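Local coordinates for protein methylmalonate-semialdehyde dehydrogenase (Oceanimonas doudoroffii, PDB 4ZZ7) that probably catalyses the NAD-dependent, acylating oxidation of methylmalonate semialdehyde, as a member of the aldehyde dehydrogenase superfamily, at residues I7-N12 and D38-K43; D298-K303 and L391-V396; G346-V351 and I372-P377. All coordinates share one frame; numbering follows the deposited sequence.

Interaction 1. Residues I7-N12 and D38-K43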
ATOM      1  N   ILE A   7     -18.591 -41.849   1.164  1.00 33.68           N
ATOM      2  CA  ILE A   7     -18.267 -40.438   0.901  1.00 30.24           C
ATOM      3  C   ILE A   7     -17.478 -40.273  -0.400  1.00 27.88           C
ATOM      4  O   ILE A   7     -16.422 -40.905  -0.615  1.00 29.32           O
ATOM      5  CB  ILE A   7     -17.436 -39.828   2.046  1.00 28.30           C
ATOM      6  CG1 ILE A   7     -18.213 -39.907   3.361  1.00 27.91           C
ATOM      7  CG2 ILE A   7     -17.069 -38.380   1.722  1.00 27.88           C
ATOM      8  CD1 ILE A   7     -17.345 -39.731   4.582  1.00 27.57           C
ATOM      9  N   GLY A   8     -17.964 -39.392  -1.250  1.00 24.36           N
ATOM     10  CA  GLY A   8     -17.413 -39.294  -2.584  1.00 24.00           C
ATOM     11  C   GLY A   8     -16.513 -38.097  -2.794  1.00 22.64           C
ATOM     12  O   GLY A   8     -15.780 -37.684  -1.907  1.00 20.13           O
ATOM     13  N   HIS A   9     -16.610 -37.553  -3.999  1.00 22.84           N
ATOM     14  CA  HIS A   9     -15.775 -36.481  -4.475  1.00 23.62           C
ATOM     15  C   HIS A   9     -16.642 -35.492  -5.215  1.00 24.09           C
ATOM     16  O   HIS A   9     -17.617 -35.863  -5.839  1.00 25.62           O
ATOM     17  CB  HIS A   9     -14.742 -37.002  -5.462  1.00 24.21           C
ATOM     18  CG  HIS A   9     -14.057 -38.253  -5.031  1.00 25.04           C
ATOM     19  ND1 HIS A   9     -13.323 -38.332  -3.874  1.00 25.31           N
ATOM     20  CD2 HIS A   9     -13.974 -39.474  -5.614  1.00 26.19           C
ATOM     21  CE1 HIS A   9     -12.821 -39.548  -3.749  1.00 26.24           C
ATOM     22  NE2 HIS A   9     -13.201 -40.262  -4.794  1.00 27.07           N
ATOM     23  N   LEU A  10     -16.260 -34.228  -5.162  1.00 24.52           N
ATOM     24  CA  LEU A  10     -16.937 -33.170  -5.879  1.00 24.15           C
ATOM     25  C   LEU A  10     -16.093 -32.839  -7.093  1.00 23.22           C
ATOM     26  O   LEU A  10     -15.018 -32.248  -6.965  1.00 22.10           O
ATOM     27  CB  LEU A  10     -17.076 -31.955  -4.965  1.00 25.26           C
ATOM     28  CG  LEU A  10     -17.714 -30.693  -5.537  1.00 26.25           C
ATOM     29  CD1 LEU A  10     -19.094 -30.976  -6.101  1.00 25.94           C
ATOM     30  CD2 LEU A  10     -17.789 -29.641  -4.438  1.00 27.48           C
ATOM     31  N   ILE A  11     -16.567 -33.242  -8.266  1.00 22.45           N
ATOM     32  CA  ILE A  11     -15.863 -32.949  -9.512  1.00 23.54           C
ATOM     33  C   ILE A  11     -16.801 -32.393 -10.570  1.00 24.46           C
ATOM     34  O   ILE A  11     -17.700 -33.075 -11.038  1.00 24.43           O
ATOM     35  CB  ILE A  11     -15.168 -34.192 -10.087  1.00 24.27           C
ATOM     36  CG1 ILE A  11     -14.155 -34.738  -9.078  1.00 25.37           C
ATOM     37  CG2 ILE A  11     -14.479 -33.849 -11.401  1.00 24.17           C
ATOM     38  CD1 ILE A  11     -13.428 -35.996  -9.516  1.00 25.94           C
ATOM     39  N   ASN A  12     -16.542 -31.158 -10.975  1.00 26.65           N
ATOM     40  CA  ASN A  12     -17.399 -30.427 -11.903  1.00 28.30           C
ATOM     41  C   ASN A  12     -18.853 -30.354 -11.404  1.00 30.30           C
ATOM     42  O   ASN A  12     -19.793 -30.617 -12.143  1.00 27.95           O
ATOM     43  CB  ASN A  12     -17.295 -31.023 -13.309  1.00 28.24           C
ATOM     44  CG  ASN A  12     -17.468 -29.978 -14.411  1.00 28.51           C
ATOM     45  OD1 ASN A  12     -16.651 -29.073 -14.565  1.00 30.64           O
ATOM     46  ND2 ASN A  12     -18.505 -30.120 -15.196  1.00 28.46           N
ATOM     47  N   ASP A  38     -14.353 -43.047   0.037  1.00 27.02           N
ATOM     48  CA  ASP A  38     -13.791 -43.429  -1.258  1.00 29.31           C
ATOM     49  C   ASP A  38     -12.427 -42.768  -1.469  1.00 29.77           C
ATOM     50  O   ASP A  38     -12.292 -41.583  -1.242  1.00 31.56           O
ATOM     51  CB  ASP A  38     -14.730 -43.016  -2.382  1.00 29.41           C
ATOM     52  CG  ASP A  38     -14.333 -43.616  -3.703  1.00 30.48           C
ATOM     53  OD1 ASP A  38     -14.292 -44.863  -3.801  1.00 30.77           O
ATOM     54  OD2 ASP A  38     -14.077 -42.850  -4.654  1.00 31.94           O
ATOM     55  N   LEU A  39     -11.422 -43.533  -1.873  1.00 29.84           N
ATOM     56  CA  LEU A  39     -10.103 -42.972  -2.132  1.00 31.71           C
ATOM     57  C   LEU A  39      -9.860 -42.820  -3.629  1.00 31.74           C
ATOM     58  O   LEU A  39      -9.946 -43.782  -4.391  1.00 31.57           O
ATOM     59  CB  LEU A  39      -9.000 -43.813  -1.488  1.00 33.78           C
ATOM     60  CG  LEU A  39      -9.110 -43.993   0.033  1.00 35.78           C
ATOM     61  CD1 LEU A  39      -7.895 -44.742   0.547  1.00 36.06           C
ATOM     62  CD2 LEU A  39      -9.251 -42.676   0.798  1.00 35.83           C
ATOM     63  N   ALA A  40      -9.539 -41.597  -4.038  1.00 31.10           N
ATOM     64  CA  ALA A  40      -9.395 -41.278  -5.446  1.00 31.21           C
ATOM     65  C   ALA A  40      -8.028 -41.645  -5.953  1.00 29.47           C
ATOM     66  O   ALA A  40      -7.021 -41.457  -5.284  1.00 28.20           O
ATOM     67  CB  ALA A  40      -9.653 -39.804  -5.691  1.00 32.97           C
ATOM     68  N   SER A  41      -8.013 -42.145  -7.171  1.00 29.90           N
ATOM     69  CA  SER A  41      -6.809 -42.656  -7.780  1.00 31.10           C
ATOM     70  C   SER A  41      -6.317 -41.591  -8.717  1.00 30.41           C
ATOM     71  O   SER A  41      -7.032 -40.631  -8.984  1.00 29.18           O
ATOM     72  CB  SER A  41      -7.155 -43.921  -8.566  1.00 32.38           C
ATOM     73  OG  SER A  41      -8.110 -43.606  -9.585  1.00 32.59           O
ATOM     74  N   THR A  42      -5.132 -41.784  -9.274  1.00 30.53           N
ATOM     75  CA  THR A  42      -4.560 -40.774 -10.155  1.00 32.87           C
ATOM     76  C   THR A  42      -5.469 -40.460 -11.368  1.00 32.38           C
ATOM     77  O   THR A  42      -5.400 -39.373 -11.919  1.00 33.22           O
ATOM     78  CB  THR A  42      -3.145 -41.138 -10.659  1.00 34.20           C
ATOM     79  OG1 THR A  42      -3.230 -42.271 -11.505  1.00 41.68           O
ATOM     80  CG2 THR A  42      -2.215 -41.500  -9.543  1.00 34.78           C
ATOM     81  N   LYS A  43      -6.311 -41.392 -11.789  1.00 32.64           N
ATOM     82  CA  LYS A  43      -7.239 -41.130 -12.898  1.00 35.61           C
ATOM     83  C   LYS A  43      -8.395 -40.198 -12.518  1.00 33.79           C
ATOM     84  O   LYS A  43      -8.898 -39.421 -13.351  1.00 33.02           O
ATOM     85  CB  LYS A  43      -7.826 -42.445 -13.401  1.00 41.95           C
ATOM     86  CG  LYS A  43      -8.801 -42.271 -14.556  1.00 48.37           C
ATOM     87  CD  LYS A  43      -9.499 -43.567 -14.917  1.00 54.71           C
ATOM     88  CE  LYS A  43     -10.593 -43.307 -15.945  1.00 58.03           C
ATOM     89  NZ  LYS A  43     -11.312 -44.552 -16.329  1.00 62.41           N
TER
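Asp38 OD2 takes a hydrogen bond from His9 NE2 across the contact, 2.7 Å long but weak because the N-H points well aside (128°), and a second from the backbone N of Glu18. The other oxygen, OD1, accepts the backbone N of Asn19, so this buried carboxylate is gripped by the backbone of Glu18 and Asn19 as well as by the imidazole. Asp38 has CG anti to its backbone N (chi1 -169°), which swings the acid group across to the histidine. The two side chains meet at about a right angle, with ring and carboxylate planes 49° apart, so the acid is not laid along the ring. Beyond NE2, the CE1 atom of His9 comes to 3.3 Å from Asp38 O, and the methyl of Ala40 approaches obliquely, its CB 3.7 Å from His9 NE2. On the far side of the ring, His9 ND1 is bonded to the backbone N of Asn205; as that N can only donate, the proton probably sits on NE2, in line with its bond to Asp38. The backbones join beside this cluster: Asp38 N donates to Ile7 O at 3.0 Å, while Ile7 also pairs with Gln36. Bonding to residues two apart in this way is the mark of parallel strands, here 6-10 and 32-38. The second chain then leaves the sheet, Ala40 pairing with Asn205, and Ser41 occupies the N-cap position of helix 42-61. The contact joins the two parallel strands at the middle of the small N-terminal mixed sheet, which, as in other aldehyde dehydrogenases, probably belongs to the coenzyme-binding domain.

Interaction 2. Residues D298-K303 and L391-V396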
ATOM      1  N   ASP A 298       6.340 -22.331  40.581  1.00 43.35           N
ATOM      2  CA  ASP A 298       5.534 -22.959  41.640  1.00 39.05           C
ATOM      3  C   ASP A 298       4.123 -22.437  41.630  1.00 35.81           C
ATOM      4  O   ASP A 298       3.174 -23.203  41.807  1.00 36.00           O
ATOM      5  CB  ASP A 298       6.151 -22.731  43.015  1.00 37.74           C
ATOM      6  CG  ASP A 298       7.500 -23.381  43.162  1.00 38.19           C
ATOM      7  OD1 ASP A 298       7.841 -24.309  42.370  1.00 35.30           O
ATOM      8  OD2 ASP A 298       8.213 -22.942  44.092  1.00 39.54           O
ATOM      9  N   ALA A 299       3.994 -21.135  41.408  1.00 34.43           N
ATOM     10  CA  ALA A 299       2.682 -20.466  41.394  1.00 35.90           C
ATOM     11  C   ALA A 299       1.827 -20.813  40.163  1.00 36.74           C
ATOM     12  O   ALA A 299       0.609 -20.944  40.268  1.00 37.91           O
ATOM     13  CB  ALA A 299       2.859 -18.960  41.515  1.00 34.79           C
ATOM     14  N   LEU A 300       2.476 -20.951  39.008  1.00 36.36           N
ATOM     15  CA  LEU A 300       1.853 -21.498  37.805  1.00 35.35           C
ATOM     16  C   LEU A 300       1.317 -22.901  38.077  1.00 36.70           C
ATOM     17  O   LEU A 300       0.117 -23.120  37.958  1.00 37.71           O
ATOM     18  CB  LEU A 300       2.858 -21.538  36.635  1.00 35.21           C
ATOM     19  CG  LEU A 300       2.417 -22.049  35.248  1.00 34.19           C
ATOM     20  CD1 LEU A 300       1.421 -21.098  34.652  1.00 34.09           C
ATOM     21  CD2 LEU A 300       3.557 -22.227  34.250  1.00 34.32           C
ATOM     22  N   VAL A 301       2.196 -23.833  38.457  1.00 37.36           N
ATOM     23  CA  VAL A 301       1.797 -25.241  38.652  1.00 38.37           C
ATOM     24  C   VAL A 301       0.690 -25.364  39.705  1.00 39.60           C
ATOM     25  O   VAL A 301      -0.251 -26.142  39.535  1.00 40.66           O
ATOM     26  CB  VAL A 301       2.991 -26.162  39.001  1.00 36.56           C
ATOM     27  CG1 VAL A 301       2.528 -27.591  39.287  1.00 36.04           C
ATOM     28  CG2 VAL A 301       3.964 -26.192  37.841  1.00 37.07           C
ATOM     29  N   SER A 302       0.808 -24.585  40.776  1.00 40.37           N
ATOM     30  CA  SER A 302      -0.203 -24.558  41.820  1.00 39.70           C
ATOM     31  C   SER A 302      -1.567 -24.251  41.209  1.00 36.36           C
ATOM     32  O   SER A 302      -2.457 -25.094  41.174  1.00 34.00           O
ATOM     33  CB  SER A 302       0.173 -23.527  42.892  1.00 40.89           C
ATOM     34  OG  SER A 302      -0.901 -23.244  43.782  1.00 41.79           O
ATOM     35  N   LYS A 303      -1.688 -23.060  40.662  1.00 37.01           N
ATOM     36  CA  LYS A 303      -2.975 -22.566  40.140  1.00 38.29           C
ATOM     37  C   LYS A 303      -3.520 -23.334  38.946  1.00 36.13           C
ATOM     38  O   LYS A 303      -4.728 -23.439  38.778  1.00 33.22           O
ATOM     39  CB  LYS A 303      -2.833 -21.104  39.744  1.00 38.41           C
ATOM     40  CG  LYS A 303      -2.490 -20.231  40.923  1.00 39.82           C
ATOM     41  CD  LYS A 303      -2.666 -18.769  40.614  1.00 42.15           C
ATOM     42  CE  LYS A 303      -2.203 -17.925  41.790  1.00 44.06           C
ATOM     43  NZ  LYS A 303      -2.775 -16.553  41.742  1.00 46.34           N
ATOM     44  N   LEU A 391       0.163 -30.110  28.826  1.00 24.47           N
ATOM     45  CA  LEU A 391       0.940 -28.910  29.083  1.00 25.75           C
ATOM     46  C   LEU A 391       2.219 -29.230  29.858  1.00 26.29           C
ATOM     47  O   LEU A 391       2.153 -29.714  30.972  1.00 26.72           O
ATOM     48  CB  LEU A 391       0.114 -27.932  29.892  1.00 27.60           C
ATOM     49  CG  LEU A 391       0.381 -26.431  29.689  1.00 28.87           C
ATOM     50  CD1 LEU A 391      -0.105 -25.658  30.914  1.00 28.49           C
ATOM     51  CD2 LEU A 391       1.831 -26.071  29.380  1.00 29.04           C
ATOM     52  N   GLN A 392       3.372 -28.951  29.245  1.00 27.35           N
ATOM     53  CA  GLN A 392       4.710 -29.096  29.866  1.00 26.29           C
ATOM     54  C   GLN A 392       5.202 -27.765  30.434  1.00 27.09           C
ATOM     55  O   GLN A 392       4.995 -26.715  29.836  1.00 28.51           O
ATOM     56  CB  GLN A 392       5.717 -29.622  28.836  1.00 24.84           C
ATOM     57  CG  GLN A 392       5.515 -31.089  28.525  1.00 24.58           C
ATOM     58  CD  GLN A 392       6.158 -31.544  27.231  1.00 24.11           C
ATOM     59  OE1 GLN A 392       5.987 -30.924  26.189  1.00 23.84           O
ATOM     60  NE2 GLN A 392       6.863 -32.663  27.282  1.00 24.30           N
ATOM     61  N   VAL A 393       5.860 -27.796  31.585  1.00 28.55           N
ATOM     62  CA  VAL A 393       6.407 -26.554  32.185  1.00 30.20           C
ATOM     63  C   VAL A 393       7.888 -26.712  32.499  1.00 30.80           C
ATOM     64  O   VAL A 393       8.274 -27.584  33.264  1.00 31.78           O
ATOM     65  CB  VAL A 393       5.599 -26.053  33.406  1.00 29.79           C
ATOM     66  CG1 VAL A 393       4.981 -27.211  34.130  1.00 33.67           C
ATOM     67  CG2 VAL A 393       6.434 -25.220  34.367  1.00 28.06           C
ATOM     68  N   VAL A 394       8.691 -25.872  31.853  1.00 30.72           N
ATOM     69  CA  VAL A 394      10.115 -25.809  32.059  1.00 31.32           C
ATOM     70  C   VAL A 394      10.383 -24.644  33.002  1.00 31.66           C
ATOM     71  O   VAL A 394       9.684 -23.629  32.975  1.00 28.77           O
ATOM     72  CB  VAL A 394      10.871 -25.559  30.731  1.00 32.84           C
ATOM     73  CG1 VAL A 394      12.379 -25.400  30.957  1.00 32.58           C
ATOM     74  CG2 VAL A 394      10.610 -26.688  29.742  1.00 33.00           C
ATOM     75  N   ARG A 395      11.412 -24.812  33.829  1.00 33.25           N
ATOM     76  CA  ARG A 395      11.871 -23.781  34.741  1.00 32.69           C
ATOM     77  C   ARG A 395      13.241 -23.311  34.250  1.00 30.23           C
ATOM     78  O   ARG A 395      14.047 -24.117  33.793  1.00 31.66           O
ATOM     79  CB  ARG A 395      11.894 -24.336  36.172  1.00 34.17           C
ATOM     80  CG  ARG A 395      10.492 -24.662  36.707  1.00 35.53           C
ATOM     81  CD  ARG A 395      10.461 -25.822  37.699  1.00 36.30           C
ATOM     82  NE  ARG A 395       9.104 -26.110  38.178  1.00 36.03           N
ATOM     83  CZ  ARG A 395       8.460 -25.419  39.122  1.00 35.06           C
ATOM     84  NH1 ARG A 395       7.228 -25.764  39.487  1.00 36.01           N
ATOM     85  NH2 ARG A 395       9.033 -24.393  39.714  1.00 31.88           N
ATOM     86  N   VAL A 396      13.457 -22.001  34.266  1.00 27.69           N
ATOM     87  CA  VAL A 396      14.741 -21.386  33.910  1.00 27.08           C
ATOM     88  C   VAL A 396      15.033 -20.178  34.832  1.00 27.65           C
ATOM     89  O   VAL A 396      14.155 -19.643  35.525  1.00 25.23           O
ATOM     90  CB  VAL A 396      14.843 -20.927  32.414  1.00 26.26           C
ATOM     91  CG1 VAL A 396      14.715 -22.082  31.436  1.00 25.32           C
ATOM     92  CG2 VAL A 396      13.806 -19.869  32.086  1.00 26.96           C
TER
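Asp298 and Arg395 cross at about a right angle where helix 296-308 packs on strand 390-396, an alpha/beta layer in what, by family resemblance, is the catalytic domain of the aldehyde dehydrogenase fold. The helix segment runs nearly antiparallel to the strand (161°), with axes 10.2 Å apart. It lies over strands 390-396 and 286-292 of the larger sheet. Below the salt bridge, three aliphatic side chains fill the gap. Leu300 and Val393 meet end to end, CD2 of the leucine 4.2 Å from CG2 of the valine. With chi1 at -179°, CG of Leu300 stands opposite the backbone N, and the branch extends to the sheet, where it also meets Ala289 of the neighbouring strand 286-292. Val301 comes in at a slant to Val393, its CG2 4.0 Å from Val393 CG1. The same methyl lies across the arginine, Val301 CG2 being 3.7 Å from Arg395 NH1, so it bridges the apolar layer and the charged group above it. The arginine bends at chi2 before extending along its outer chain to the start of the helix segment. There, near the solvent-facing border, NE is paired with Asp373 of the adjoining strand, which limits how the guanidinium can rotate. Its plane is turned 46° from that of the Asp298 carboxylate, and one oxygen, OD1, does all the binding: Arg395 NH1 makes a weak bond to it at 3.3 Å, while Arg395 NH2 comes to 2.9 Å from Asp298 OD1, approaching from above the carboxylate plane.

Interaction 3. Residues G346-V351 and I372-P377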
ATOM      1  N   GLY A 346      12.264 -38.731  33.883  1.00 40.13           N
ATOM      2  CA  GLY A 346      12.437 -37.989  35.142  1.00 40.11           C
ATOM      3  C   GLY A 346      11.418 -36.895  35.449  1.00 40.28           C
ATOM      4  O   GLY A 346      11.509 -36.254  36.492  1.00 37.17           O
ATOM      5  N   ALA A 347      10.446 -36.682  34.558  1.00 42.52           N
ATOM      6  CA  ALA A 347       9.496 -35.558  34.680  1.00 41.93           C
ATOM      7  C   ALA A 347       8.378 -35.885  35.646  1.00 40.65           C
ATOM      8  O   ALA A 347       7.971 -37.033  35.742  1.00 42.92           O
ATOM      9  CB  ALA A 347       8.909 -35.179  33.324  1.00 41.02           C
ATOM     10  N   THR A 348       7.888 -34.863  36.343  1.00 40.23           N
ATOM     11  CA  THR A 348       6.789 -34.982  37.314  1.00 40.69           C
ATOM     12  C   THR A 348       5.411 -34.936  36.607  1.00 42.29           C
ATOM     13  O   THR A 348       5.072 -33.950  35.933  1.00 41.72           O
ATOM     14  CB  THR A 348       6.844 -33.837  38.372  1.00 41.06           C
ATOM     15  OG1 THR A 348       8.179 -33.662  38.872  1.00 40.95           O
ATOM     16  CG2 THR A 348       5.890 -34.108  39.537  1.00 40.06           C
ATOM     17  N   ILE A 349       4.619 -35.997  36.755  1.00 42.61           N
ATOM     18  CA  ILE A 349       3.280 -36.043  36.159  1.00 41.38           C
ATOM     19  C   ILE A 349       2.282 -35.483  37.170  1.00 40.03           C
ATOM     20  O   ILE A 349       1.526 -36.215  37.798  1.00 38.92           O
ATOM     21  CB  ILE A 349       2.883 -37.467  35.703  1.00 43.41           C
ATOM     22  CG1 ILE A 349       3.893 -38.031  34.688  1.00 44.53           C
ATOM     23  CG2 ILE A 349       1.479 -37.488  35.093  1.00 44.84           C
ATOM     24  CD1 ILE A 349       4.061 -37.225  33.409  1.00 43.96           C
ATOM     25  N   VAL A 350       2.271 -34.156  37.277  1.00 39.74           N
ATOM     26  CA  VAL A 350       1.439 -33.429  38.257  1.00 37.30           C
ATOM     27  C   VAL A 350      -0.049 -33.723  38.132  1.00 35.39           C
ATOM     28  O   VAL A 350      -0.706 -33.897  39.140  1.00 35.99           O
ATOM     29  CB  VAL A 350       1.614 -31.895  38.150  1.00 36.26           C
ATOM     30  CG1 VAL A 350       0.726 -31.169  39.158  1.00 36.54           C
ATOM     31  CG2 VAL A 350       3.060 -31.491  38.374  1.00 35.63           C
ATOM     32  N   VAL A 351      -0.575 -33.725  36.911  1.00 33.65           N
ATOM     33  CA  VAL A 351      -1.974 -34.106  36.662  1.00 33.93           C
ATOM     34  C   VAL A 351      -2.001 -35.182  35.587  1.00 34.95           C
ATOM     35  O   VAL A 351      -1.512 -34.950  34.484  1.00 37.93           O
ATOM     36  CB  VAL A 351      -2.843 -32.909  36.214  1.00 33.19           C
ATOM     37  CG1 VAL A 351      -4.311 -33.306  36.142  1.00 33.59           C
ATOM     38  CG2 VAL A 351      -2.695 -31.738  37.172  1.00 33.45           C
ATOM     39  N   ILE A 372       2.614 -31.805  32.995  1.00 31.72           N
ATOM     40  CA  ILE A 372       3.942 -32.383  33.294  1.00 31.07           C
ATOM     41  C   ILE A 372       4.819 -31.254  33.839  1.00 31.82           C
ATOM     42  O   ILE A 372       4.760 -30.149  33.328  1.00 32.33           O
ATOM     43  CB  ILE A 372       4.583 -33.023  32.055  1.00 28.99           C
ATOM     44  CG1 ILE A 372       3.622 -34.044  31.448  1.00 29.07           C
ATOM     45  CG2 ILE A 372       5.862 -33.721  32.451  1.00 29.56           C
ATOM     46  CD1 ILE A 372       4.092 -34.685  30.157  1.00 28.52           C
ATOM     47  N   ASP A 373       5.602 -31.510  34.882  1.00 31.57           N
ATOM     48  CA  ASP A 373       6.446 -30.466  35.500  1.00 31.24           C
ATOM     49  C   ASP A 373       7.891 -30.966  35.491  1.00 32.87           C
ATOM     50  O   ASP A 373       8.143 -32.166  35.321  1.00 33.03           O
ATOM     51  CB  ASP A 373       5.928 -30.122  36.918  1.00 30.44           C
ATOM     52  CG  ASP A 373       6.563 -28.833  37.543  1.00 29.48           C
ATOM     53  OD1 ASP A 373       7.219 -28.016  36.863  1.00 27.57           O
ATOM     54  OD2 ASP A 373       6.399 -28.638  38.765  1.00 27.96           O
ATOM     55  N   HIS A 374       8.835 -30.030  35.606  1.00 35.39           N
ATOM     56  CA  HIS A 374      10.290 -30.323  35.610  1.00 36.84           C
ATOM     57  C   HIS A 374      10.744 -31.050  34.344  1.00 37.26           C
ATOM     58  O   HIS A 374      11.447 -32.067  34.413  1.00 37.84           O
ATOM     59  CB  HIS A 374      10.696 -31.122  36.860  1.00 37.00           C
ATOM     60  CG  HIS A 374      10.253 -30.488  38.137  1.00 37.83           C
ATOM     61  ND1 HIS A 374       9.251 -31.020  38.924  1.00 38.91           N
ATOM     62  CD2 HIS A 374      10.647 -29.345  38.748  1.00 37.84           C
ATOM     63  CE1 HIS A 374       9.058 -30.239  39.973  1.00 38.79           C
ATOM     64  NE2 HIS A 374       9.888 -29.213  39.887  1.00 38.77           N
ATOM     65  N   VAL A 375      10.334 -30.521  33.191  1.00 37.75           N
ATOM     66  CA  VAL A 375      10.715 -31.114  31.911  1.00 37.46           C
ATOM     67  C   VAL A 375      11.990 -30.420  31.489  1.00 35.79           C
ATOM     68  O   VAL A 375      12.229 -29.265  31.878  1.00 34.31           O
ATOM     69  CB  VAL A 375       9.614 -31.034  30.811  1.00 36.89           C
ATOM     70  CG1 VAL A 375       8.228 -31.277  31.382  1.00 34.97           C
ATOM     71  CG2 VAL A 375       9.638 -29.710  30.090  1.00 38.63           C
ATOM     72  N   THR A 376      12.796 -31.124  30.701  1.00 35.16           N
ATOM     73  CA  THR A 376      14.109 -30.612  30.297  1.00 36.11           C
ATOM     74  C   THR A 376      14.295 -30.687  28.779  1.00 35.78           C
ATOM     75  O   THR A 376      13.628 -31.495  28.125  1.00 35.59           O
ATOM     76  CB  THR A 376      15.270 -31.352  31.021  1.00 35.85           C
ATOM     77  OG1 THR A 376      15.220 -32.764  30.750  1.00 34.54           O
ATOM     78  CG2 THR A 376      15.230 -31.091  32.542  1.00 34.59           C
ATOM     79  N   PRO A 377      15.216 -29.866  28.217  1.00 35.60           N
ATOM     80  CA  PRO A 377      15.418 -29.869  26.768  1.00 35.83           C
ATOM     81  C   PRO A 377      15.876 -31.197  26.201  1.00 36.58           C
ATOM     82  O   PRO A 377      15.765 -31.397  24.995  1.00 37.46           O
ATOM     83  CB  PRO A 377      16.501 -28.809  26.550  1.00 36.11           C
ATOM     84  CG  PRO A 377      16.432 -27.933  27.745  1.00 36.92           C
ATOM     85  CD  PRO A 377      16.057 -28.847  28.872  1.00 37.17           C
TER
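The His374 ring meets Thr348 at its edge, close to the ring plane: ND1 is 2.9 Å from Thr348 OG1 in a hydrogen bond that either atom could donate, and Thr348 CB lies at the same edge. Over one ring face hangs the carboxylate of Asp373, whose OD2 stands 3.3 Å above the plane, displaced toward the rim. The threonine and histidine side chains run side by side. Asp373 OD1, the partner of Arg395, also accepts a weak bond from His374 N, which helps to hold the acid beside the imidazole.

Below, Thr348 and Asp373 form an antiparallel hydrogen-bonded pair: Thr348 N donates to Asp373 O at 2.9 Å, and Asp373 N to Thr348 O at 2.7 Å. Val350, just past the corner in the chain, brings CG2 to 3.5 Å from Asp373 CB. On the other face, Ile349 and Ile372 lie alongside each other, CD1 of the first 3.8 Å from CG1 of the second, while the methyl of Ala347 touches Ile372 CG2.

Gly346, at positive phi, ends helix 329-344 in a Schellman motif, and a classic bulge of Val350 and Val351 against Leu371 follows. The isoleucine face is covered by helix 329-344, Val350 by helix 296-308, and strand 390-396 runs parallel to 370-373 along its other edge.

In the fold
Interactions 2 and 3 belong to one sheet and touch, their centres about 9 Å apart: strands 390-396 and 370-373 are hydrogen-bonded neighbours, and Asp373 and Arg395 tie the two contacts at their polar margin. Interaction 3 supplies the outer strand pairing, an antiparallel backbone pair with a Thr-His bond on one face and aliphatic contacts on the other, whereas interaction 2 lays a helix over the same sheet with aliphatic packing and a salt bridge. Both are partly buried and lie away from the annotated sites. Interaction 1, across the chain's centre from interaction 2, is fully buried, combines a parallel-strand backbone bond with a buried histidine-carboxylate pair, and sits near the NAD-binding residues.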